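Local coordinates for uncharacterized protein (Pseudomonas aeruginosa PAO1, PDB 4R1D) that probably acts as a lipase of the alpha/beta hydrolase family, a calcium-binding type VI secretion effector held in complex with its inhibitor protein, at residues Leu49-Ile54 with Phe202-Ala207; Val250-His255 with Leu275-Gly280; Asp114-Ile119 with Ala130-Gly135. One frame throughout, in Å; residues are numbered along the deposited sequence.

Interaction 1. Residues Leu49-Ile54 with Phe202-Ala207; sequences LPVIFI and FDVWCA. With CA (calcium ion), chain C.
Leu49 and Phe202 lie side by side at the start of two parallel strands, their side chains pointing the same way. Leu49 CD2 comes within 3.5 Å of Phe202 CE1. With CG trans to the Leu49 N (chi1 -169°), the isobutyl group runs alongside the Phe202 ring, and CD2 is the methyl that touches it. Val51 CG2 meets the same ring at its edge, near the ring plane, 4.0 Å from Phe202 CD1. On this face of the sheet Phe53 CB also touches Val204 CG1, and helix 141-155 packs over Phe53, Phe202 and Val204.

The strands pair in register in the parallel sheet of the alpha/beta hydrolase fold, with 201-206 at its outer edge. Val51 N bonds to Asp203 O and Trp205 N to Val51 O. Phe53 N gives a nearly straight bond to Trp205 O (2.8 Å, 174° at the hydrogen).

The other face carries Pro50, Ile52 and Trp205. Ile52 uses both branches: CD1 reaches Trp205 CB, and CG2 packs 3.6 Å from Ala207 CB. Pro50 CB approaches Trp205 CD1. Tyr234 of helix 215-238 hydrogen-bonds both Trp205 NE1 and Asp203 OD2.

The other carboxylate oxygen, Asp203 OD1, binds the calcium ion at 2.5 Å, and Phe202 O binds it at 2.4 Å. Two waters, Glu152 and Asp156 are further ligands.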
loop_
_atom_site.group_PDB
_atom_site.type_symbol
_atom_site.label_atom_id
_atom_site.label_comp_id
_atom_site.label_asym_id
_atom_site.label_seq_id
_atom_site.Cartn_x
_atom_site.Cartn_y
_atom_site.Cartn_z
ATOM N N LEU A 49 29.501 -1.488 2.242
ATOM C CA LEU A 49 28.676 -2.640 1.908
ATOM C C LEU A 49 27.252 -2.298 2.330
ATOM O O LEU A 49 26.872 -2.515 3.482
ATOM C CB LEU A 49 29.175 -3.888 2.653
ATOM C CG LEU A 49 28.592 -5.238 2.233
ATOM C CD1 LEU A 49 28.577 -5.333 0.736
ATOM C CD2 LEU A 49 29.383 -6.414 2.832
ATOM N N PRO A 50 26.457 -1.731 1.410
ATOM C CA PRO A 50 25.125 -1.288 1.832
ATOM C C PRO A 50 24.190 -2.441 2.175
ATOM O O PRO A 50 24.155 -3.438 1.469
ATOM C CB PRO A 50 24.594 -0.526 0.602
ATOM C CG PRO A 50 25.804 -0.135 -0.157
ATOM C CD PRO A 50 26.763 -1.304 0.037
ATOM N N VAL A 51 23.450 -2.273 3.263
ATOM C CA VAL A 51 22.380 -3.183 3.640
ATOM C C VAL A 51 21.065 -2.494 3.289
ATOM O O VAL A 51 20.770 -1.438 3.828
ATOM C CB VAL A 51 22.439 -3.500 5.137
ATOM C CG1 VAL A 51 21.239 -4.341 5.565
ATOM C CG2 VAL A 51 23.757 -4.235 5.456
ATOM N N ILE A 52 20.282 -3.094 2.392
ATOM C CA ILE A 52 19.037 -2.492 1.936
ATOM C C ILE A 52 17.872 -3.169 2.643
ATOM O O ILE A 52 17.629 -4.357 2.447
ATOM C CB ILE A 52 18.832 -2.697 0.417
ATOM C CG1 ILE A 52 20.109 -2.366 -0.364
ATOM C CG2 ILE A 52 17.636 -1.857 -0.080
ATOM C CD1 ILE A 52 20.589 -0.928 -0.216
ATOM N N PHE A 53 17.156 -2.415 3.467
ATOM C CA PHE A 53 16.041 -2.987 4.199
ATOM C C PHE A 53 14.780 -2.777 3.385
ATOM O O PHE A 53 14.493 -1.657 2.954
ATOM C CB PHE A 53 15.908 -2.329 5.574
ATOM C CG PHE A 53 14.838 -2.932 6.415
ATOM C CD1 PHE A 53 15.085 -4.083 7.140
ATOM C CD2 PHE A 53 13.575 -2.365 6.463
ATOM C CE1 PHE A 53 14.103 -4.647 7.919
ATOM C CE2 PHE A 53 12.582 -2.932 7.249
ATOM C CZ PHE A 53 12.854 -4.084 7.969
ATOM N N ILE A 54 14.052 -3.863 3.149
ATOM C CA ILE A 54 12.830 -3.807 2.387
ATOM C C ILE A 54 11.689 -4.214 3.309
ATOM O O ILE A 54 11.646 -5.352 3.786
ATOM C CB ILE A 54 12.880 -4.742 1.163
ATOM C CG1 ILE A 54 14.162 -4.495 0.350
ATOM C CG2 ILE A 54 11.600 -4.590 0.315
ATOM C CD1 ILE A 54 14.314 -5.381 -0.895
ATOM N N PHE A 202 29.238 -1.113 6.920
ATOM C CA PHE A 202 27.849 -1.385 6.592
ATOM C C PHE A 202 27.042 -0.140 6.902
ATOM O O PHE A 202 27.277 0.510 7.910
ATOM C CB PHE A 202 27.319 -2.549 7.421
ATOM C CG PHE A 202 28.074 -3.833 7.223
ATOM C CD1 PHE A 202 27.633 -4.778 6.307
ATOM C CD2 PHE A 202 29.229 -4.096 7.949
ATOM C CE1 PHE A 202 28.326 -5.965 6.126
ATOM C CE2 PHE A 202 29.930 -5.285 7.767
ATOM C CZ PHE A 202 29.474 -6.218 6.861
ATOM N N ASP A 203 26.106 0.191 6.024
ATOM C CA ASP A 203 25.139 1.264 6.261
ATOM C C ASP A 203 23.762 0.739 5.859
ATOM O O ASP A 203 23.622 0.143 4.790
ATOM C CB ASP A 203 25.435 2.467 5.367
ATOM C CG ASP A 203 26.643 3.271 5.818
ATOM O OD1 ASP A 203 26.969 3.279 7.021
ATOM O OD2 ASP A 203 27.252 3.934 4.950
ATOM N N VAL A 204 22.757 0.973 6.693
ATOM C CA VAL A 204 21.406 0.487 6.390
ATOM C C VAL A 204 20.592 1.559 5.671
ATOM O O VAL A 204 20.395 2.650 6.206
ATOM C CB VAL A 204 20.651 0.096 7.668
ATOM C CG1 VAL A 204 19.251 -0.429 7.323
ATOM C CG2 VAL A 204 21.450 -0.967 8.469
ATOM N N TRP A 205 20.109 1.227 4.475
ATOM C CA TRP A 205 19.273 2.121 3.682
ATOM C C TRP A 205 17.887 1.502 3.606
ATOM O O TRP A 205 17.757 0.284 3.600
ATOM C CB TRP A 205 19.842 2.273 2.271
ATOM C CG TRP A 205 21.158 2.979 2.257
ATOM C CD1 TRP A 205 22.368 2.457 2.614
ATOM C CD2 TRP A 205 21.402 4.338 1.866
ATOM N NE1 TRP A 205 23.354 3.408 2.460
ATOM C CE2 TRP A 205 22.785 4.573 2.014
ATOM C CE3 TRP A 205 20.583 5.380 1.410
ATOM C CZ2 TRP A 205 23.372 5.803 1.712
ATOM C CZ3 TRP A 205 21.166 6.604 1.113
ATOM C CH2 TRP A 205 22.549 6.807 1.274
ATOM N N CYS A 206 16.859 2.338 3.557
ATOM C CA CYS A 206 15.487 1.855 3.675
ATOM C C CYS A 206 14.742 1.961 2.351
ATOM O O CYS A 206 14.377 3.061 1.925
ATOM C CB CYS A 206 14.744 2.662 4.727
ATOM S SG CYS A 206 13.087 2.030 5.106
ATOM N N ALA A 207 14.515 0.817 1.716
ATOM C CA ALA A 207 13.854 0.787 0.417
ATOM C C ALA A 207 12.344 0.668 0.546
ATOM O O ALA A 207 11.748 -0.323 0.116
ATOM C CB ALA A 207 14.406 -0.350 -0.434
HETATM CA CA CA C . 27.243 2.438 9.326
HETATM O O HOH W 1 27.138 4.970 9.777
HETATM O O HOH W 2 29.735 3.096 8.767
#

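Interaction 2. Residues Val250-His255 with Leu275-Gly280; sequences VILVTH and LGVVHG
Thr254 and His279 are joined by a side-chain hydrogen bond, His279 ND1 donating to Thr254 OG1 at 2.9 Å. The hydroxyl oxygen lies in the plane of the imidazole ring, only 2° out of it. Thr254 holds OG1 between its backbone N and its carbonyl carbon (chi1 77°), which turns the oxygen toward His279. Thr254 OG1 in turn donates to water 3 at 2.7 Å. That water donates to Gly280 O, so it bridges the ends of the two strands.

The strands belong to a beta-alpha-beta unit, with helix 258-267 as the crossover between them. They run parallel within the central sheet of the alpha/beta hydrolase fold. Five backbone bonds hold them. Leu275 N bonds to Val250 O with an angle of 177° at the hydrogen. Leu252 N to Gly276 O is the longest of the five, at 3.2 Å. Val278 N reaches Leu252 O, Thr254 N reaches Val278 O, and Gly280 N reaches Thr254 O.

The side chains alternate between the faces. Leu252, Thr254, Val277 and His279 share one. There Leu252 CD1 packs 4.2 Å from Val277 CG2. The crossover helix lies over this face, with Ala262 touching Leu252, Thr254 and His279. Ile251, Val253 and Val278 are on the other face, where helix 542-556 covers Ile251. Val253 and Val278 lie side by side and point the same way, CG1 to CG1 at 4.0 Å. Back on the Thr254 face, one side of the His279 ring is met by Val277 CG1, 3.3 Å above the ring plane and offset toward the rim.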
loop_
_atom_site.group_PDB
_atom_site.type_symbol
_atom_site.label_atom_id
_atom_site.label_comp_id
_atom_site.label_asym_id
_atom_site.label_seq_id
_atom_site.Cartn_x
_atom_site.Cartn_y
_atom_site.Cartn_z
ATOM N N VAL A 250 25.390 -5.259 -2.658
ATOM C CA VAL A 250 24.570 -4.919 -1.493
ATOM C C VAL A 250 23.952 -6.194 -0.917
ATOM O O VAL A 250 23.912 -7.229 -1.577
ATOM C CB VAL A 250 23.422 -3.942 -1.849
ATOM C CG1 VAL A 250 23.968 -2.665 -2.491
ATOM C CG2 VAL A 250 22.427 -4.622 -2.778
ATOM N N ILE A 251 23.469 -6.120 0.313
ATOM C CA ILE A 251 22.777 -7.251 0.934
ATOM C C ILE A 251 21.354 -6.819 1.229
ATOM O O ILE A 251 21.144 -5.769 1.823
ATOM C CB ILE A 251 23.460 -7.654 2.247
ATOM C CG1 ILE A 251 24.894 -8.103 1.973
ATOM C CG2 ILE A 251 22.667 -8.755 2.961
ATOM C CD1 ILE A 251 25.747 -8.197 3.229
ATOM N N LEU A 252 20.375 -7.612 0.809
ATOM C CA LEU A 252 18.972 -7.291 1.087
ATOM C C LEU A 252 18.549 -7.898 2.423
ATOM O O LEU A 252 18.921 -9.029 2.737
ATOM C CB LEU A 252 18.051 -7.844 -0.016
ATOM C CG LEU A 252 18.342 -7.415 -1.454
ATOM C CD1 LEU A 252 17.260 -7.910 -2.409
ATOM C CD2 LEU A 252 18.460 -5.891 -1.539
ATOM N N VAL A 253 17.789 -7.143 3.208
ATOM C CA VAL A 253 17.170 -7.667 4.429
ATOM C C VAL A 253 15.701 -7.299 4.314
ATOM O O VAL A 253 15.352 -6.114 4.211
ATOM C CB VAL A 253 17.801 -7.060 5.699
ATOM C CG1 VAL A 253 17.062 -7.530 6.932
ATOM C CG2 VAL A 253 19.296 -7.418 5.775
ATOM N N THR A 254 14.837 -8.308 4.266
ATOM C CA THR A 254 13.437 -8.062 3.957
ATOM C C THR A 254 12.507 -8.460 5.086
ATOM O O THR A 254 12.789 -9.380 5.855
ATOM C CB THR A 254 12.993 -8.817 2.678
ATOM O OG1 THR A 254 12.789 -10.201 2.978
ATOM C CG2 THR A 254 14.055 -8.691 1.587
ATOM N N HIS A 255 11.380 -7.764 5.162
ATOM C CA HIS A 255 10.298 -8.152 6.069
ATOM C C HIS A 255 9.052 -8.521 5.271
ATOM O O HIS A 255 8.642 -7.795 4.362
ATOM C CB HIS A 255 9.981 -6.995 7.011
ATOM C CG HIS A 255 8.910 -7.286 8.016
ATOM N ND1 HIS A 255 9.044 -8.240 9.005
ATOM C CD2 HIS A 255 7.689 -6.738 8.188
ATOM C CE1 HIS A 255 7.949 -8.258 9.746
ATOM N NE2 HIS A 255 7.116 -7.350 9.278
ATOM N N LEU A 275 24.336 -9.478 -3.221
ATOM C CA LEU A 275 25.297 -10.497 -2.796
ATOM C C LEU A 275 24.597 -11.662 -2.111
ATOM O O LEU A 275 25.035 -12.818 -2.205
ATOM C CB LEU A 275 26.317 -9.884 -1.832
ATOM C CG LEU A 275 27.532 -10.729 -1.452
ATOM C CD1 LEU A 275 28.329 -11.075 -2.708
ATOM C CD2 LEU A 275 28.390 -9.964 -0.460
ATOM N N GLY A 276 23.512 -11.353 -1.416
ATOM C CA GLY A 276 22.766 -12.351 -0.673
ATOM C C GLY A 276 21.510 -11.730 -0.088
ATOM O O GLY A 276 21.327 -10.513 -0.127
ATOM N N VAL A 277 20.640 -12.565 0.465
ATOM C CA VAL A 277 19.347 -12.080 0.924
ATOM C C VAL A 277 18.956 -12.700 2.254
ATOM O O VAL A 277 19.036 -13.917 2.436
ATOM C CB VAL A 277 18.267 -12.430 -0.098
ATOM C CG1 VAL A 277 16.898 -11.970 0.386
ATOM C CG2 VAL A 277 18.608 -11.795 -1.466
ATOM N N VAL A 278 18.546 -11.834 3.177
ATOM C CA VAL A 278 17.877 -12.221 4.401
ATOM C C VAL A 278 16.380 -11.960 4.238
ATOM O O VAL A 278 15.973 -10.857 3.879
ATOM C CB VAL A 278 18.418 -11.392 5.572
ATOM C CG1 VAL A 278 17.478 -11.464 6.803
ATOM C CG2 VAL A 278 19.840 -11.839 5.906
ATOM N N HIS A 279 15.574 -12.989 4.474
ATOM C CA HIS A 279 14.118 -12.860 4.516
ATOM C C HIS A 279 13.602 -13.115 5.926
ATOM O O HIS A 279 13.928 -14.142 6.543
ATOM C CB HIS A 279 13.437 -13.916 3.635
ATOM C CG HIS A 279 13.653 -13.759 2.162
ATOM N ND1 HIS A 279 13.491 -12.561 1.496
ATOM C CD2 HIS A 279 13.916 -14.687 1.210
ATOM C CE1 HIS A 279 13.699 -12.750 0.202
ATOM N NE2 HIS A 279 13.956 -14.031 0.002
ATOM N N GLY A 280 12.753 -12.214 6.405
ATOM C CA GLY A 280 12.011 -12.416 7.640
ATOM C C GLY A 280 10.521 -12.520 7.351
ATOM O O GLY A 280 9.963 -11.717 6.599
HETATM O O HOH W 3 10.468 -11.284 3.894
#

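Interaction 3. Residues Asp114-Ile119 with Ala130-Gly135; sequences DDQGTI and AARLRG
The contact joins the loop after strand 111-113 to the C-terminal end of helix 128-133, through the guanidinium group of Arg132 and the loop carbonyls of Asp115 and Gly117. Arg132 NH1 gives both main bonds. The bond from Arg132 NH1 to Gly117 O is short, at 2.6 Å, and fairly straight (167° at the hydrogen). The bond from Arg132 NH1 to Asp115 O is 3.1 Å long and meets a lone pair in the carbonyl plane. Both oxygens lie at the guanidinium edge, in or near its plane. NH2 adds a weak bond to Gly117 O. The Arg132 chain bends at chi2 (102°) and again at chi3, which brings the guanidinium group to the loop carbonyls.

Ile119 lies over one face of this group. Ile119 CD1 is 3.6 Å from Arg132 CZ, above the centre of the plane. On the other branch, Ile119 CG2 packs 3.8 Å from Ala131 CB.

The helix ends in a Schellman motif, with Gly135 at positive phi and its N bonded to Arg132 O. On the loop side, Asp114 OD1 accepts from Gln116 N in an Asx turn, while Asp114 OD2 forms a salt bridge with Arg73.

Two waters bridge the segments. Water 4 donates to Asp115 O and Arg132 O. Water 5 joins Asp115 OD2 (2.8 Å) to the same Arg132 O.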
loop_
_atom_site.group_PDB
_atom_site.type_symbol
_atom_site.label_atom_id
_atom_site.label_comp_id
_atom_site.label_asym_id
_atom_site.label_seq_id
_atom_site.Cartn_x
_atom_site.Cartn_y
_atom_site.Cartn_z
ATOM N N ASP A 114 6.288 8.122 0.675
ATOM C CA ASP A 114 6.441 9.356 1.448
ATOM C C ASP A 114 7.548 9.128 2.468
ATOM O O ASP A 114 7.384 8.330 3.389
ATOM C CB ASP A 114 5.128 9.704 2.168
ATOM C CG ASP A 114 5.229 10.967 3.026
ATOM O OD1 ASP A 114 6.292 11.631 3.018
ATOM O OD2 ASP A 114 4.229 11.311 3.701
ATOM N N ASP A 115 8.668 9.827 2.301
ATOM C CA ASP A 115 9.817 9.641 3.181
ATOM C C ASP A 115 9.848 10.596 4.369
ATOM O O ASP A 115 10.855 10.679 5.080
ATOM C CB ASP A 115 11.133 9.720 2.391
ATOM C CG ASP A 115 11.427 11.112 1.864
ATOM O OD1 ASP A 115 10.557 12.009 1.989
ATOM O OD2 ASP A 115 12.544 11.304 1.324
ATOM N N GLN A 116 8.741 11.305 4.596
ATOM C CA GLN A 116 8.697 12.329 5.632
ATOM C C GLN A 116 8.019 11.879 6.924
ATOM O O GLN A 116 7.563 12.703 7.719
ATOM C CB GLN A 116 8.032 13.596 5.073
ATOM C CG GLN A 116 8.783 14.154 3.876
ATOM C CD GLN A 116 10.139 14.723 4.268
ATOM O OE1 GLN A 116 11.166 14.405 3.664
ATOM N NE2 GLN A 116 10.144 15.567 5.286
ATOM N N GLY A 117 7.986 10.567 7.156
ATOM C CA GLY A 117 7.473 10.045 8.408
ATOM C C GLY A 117 8.418 10.284 9.573
ATOM O O GLY A 117 9.564 10.716 9.390
ATOM N N THR A 118 7.936 9.990 10.775
ATOM C CA THR A 118 8.728 10.164 11.985
ATOM C C THR A 118 9.825 9.103 12.028
ATOM O O THR A 118 9.656 8.016 11.489
ATOM C CB THR A 118 7.859 10.019 13.235
ATOM O OG1 THR A 118 7.195 8.749 13.200
ATOM C CG2 THR A 118 6.825 11.149 13.302
ATOM N N ILE A 119 10.937 9.436 12.675
ATOM C CA ILE A 119 12.100 8.555 12.746
ATOM C C ILE A 119 12.586 8.450 14.178
ATOM O O ILE A 119 12.683 9.455 14.883
ATOM C CB ILE A 119 13.266 9.098 11.895
ATOM C CG1 ILE A 119 12.874 9.141 10.416
ATOM C CG2 ILE A 119 14.532 8.249 12.099
ATOM C CD1 ILE A 119 13.946 9.736 9.497
ATOM N N ALA A 130 20.513 12.310 8.935
ATOM C CA ALA A 130 21.189 11.228 8.238
ATOM C C ALA A 130 20.237 10.057 8.020
ATOM O O ALA A 130 20.183 9.508 6.932
ATOM C CB ALA A 130 22.418 10.777 9.019
ATOM N N ALA A 131 19.494 9.696 9.064
ATOM C CA ALA A 131 18.515 8.611 8.987
ATOM C C ALA A 131 17.428 8.964 7.975
ATOM O O ALA A 131 16.928 8.090 7.270
ATOM C CB ALA A 131 17.915 8.327 10.367
ATOM N N ARG A 132 17.065 10.245 7.902
ATOM C CA ARG A 132 16.094 10.697 6.906
ATOM C C ARG A 132 16.637 10.481 5.488
ATOM O O ARG A 132 15.948 9.953 4.614
ATOM C CB ARG A 132 15.738 12.170 7.155
ATOM C CG ARG A 132 14.904 12.842 6.084
ATOM C CD ARG A 132 13.443 12.967 6.475
ATOM N NE ARG A 132 13.196 13.233 7.897
ATOM C CZ ARG A 132 12.173 12.688 8.549
ATOM N NH1 ARG A 132 11.353 11.880 7.885
ATOM N NH2 ARG A 132 11.965 12.922 9.837
ATOM N N LEU A 133 17.887 10.873 5.262
ATOM C CA LEU A 133 18.525 10.639 3.971
ATOM C C LEU A 133 18.566 9.155 3.640
ATOM O O LEU A 133 18.446 8.769 2.473
ATOM C CB LEU A 133 19.941 11.211 3.950
ATOM C CG LEU A 133 19.964 12.727 3.758
ATOM C CD1 LEU A 133 21.378 13.277 3.961
ATOM C CD2 LEU A 133 19.415 13.106 2.385
ATOM N N ARG A 134 18.740 8.332 4.666
ATOM C CA ARG A 134 18.768 6.879 4.477
ATOM C C ARG A 134 17.367 6.309 4.251
ATOM O O ARG A 134 17.220 5.103 4.063
ATOM C CB ARG A 134 19.377 6.172 5.687
ATOM C CG ARG A 134 20.796 6.582 6.043
ATOM C CD ARG A 134 21.829 5.805 5.281
ATOM N NE ARG A 134 23.129 5.930 5.942
ATOM C CZ ARG A 134 23.517 5.160 6.953
ATOM N NH1 ARG A 134 22.705 4.200 7.401
ATOM N NH2 ARG A 134 24.711 5.348 7.515
ATOM N N GLY A 135 16.345 7.164 4.316
ATOM C CA GLY A 135 14.975 6.742 4.047
ATOM C C GLY A 135 14.224 6.087 5.199
ATOM O O GLY A 135 13.159 5.481 5.005
HETATM O O HOH W 4 13.314 9.169 5.335
HETATM O O HOH W 5 14.781 9.700 1.906
#

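Overall arrangement
From the N terminus, strand 48-54 comes first. Its pairing with strand 201-206 in interaction 1 closes a long loop. Interaction 3 lies within that loop and closes a much shorter one, between 114-119 and 130-135. The two contacts meet directly: Cys206 N is hydrogen-bonded to Arg134 O, and Val204 O to Arg134 NH1. The excursion is thus tied to the outer strand of the sheet. Interaction 2 opens only after interaction 1 has closed, and its loop holds helix 258-267. Strand 250-255 lies on the other side of strand 48-54 from 201-206, so interactions 1 and 2 together join four adjacent strands. Interactions 2 and 3 do not touch.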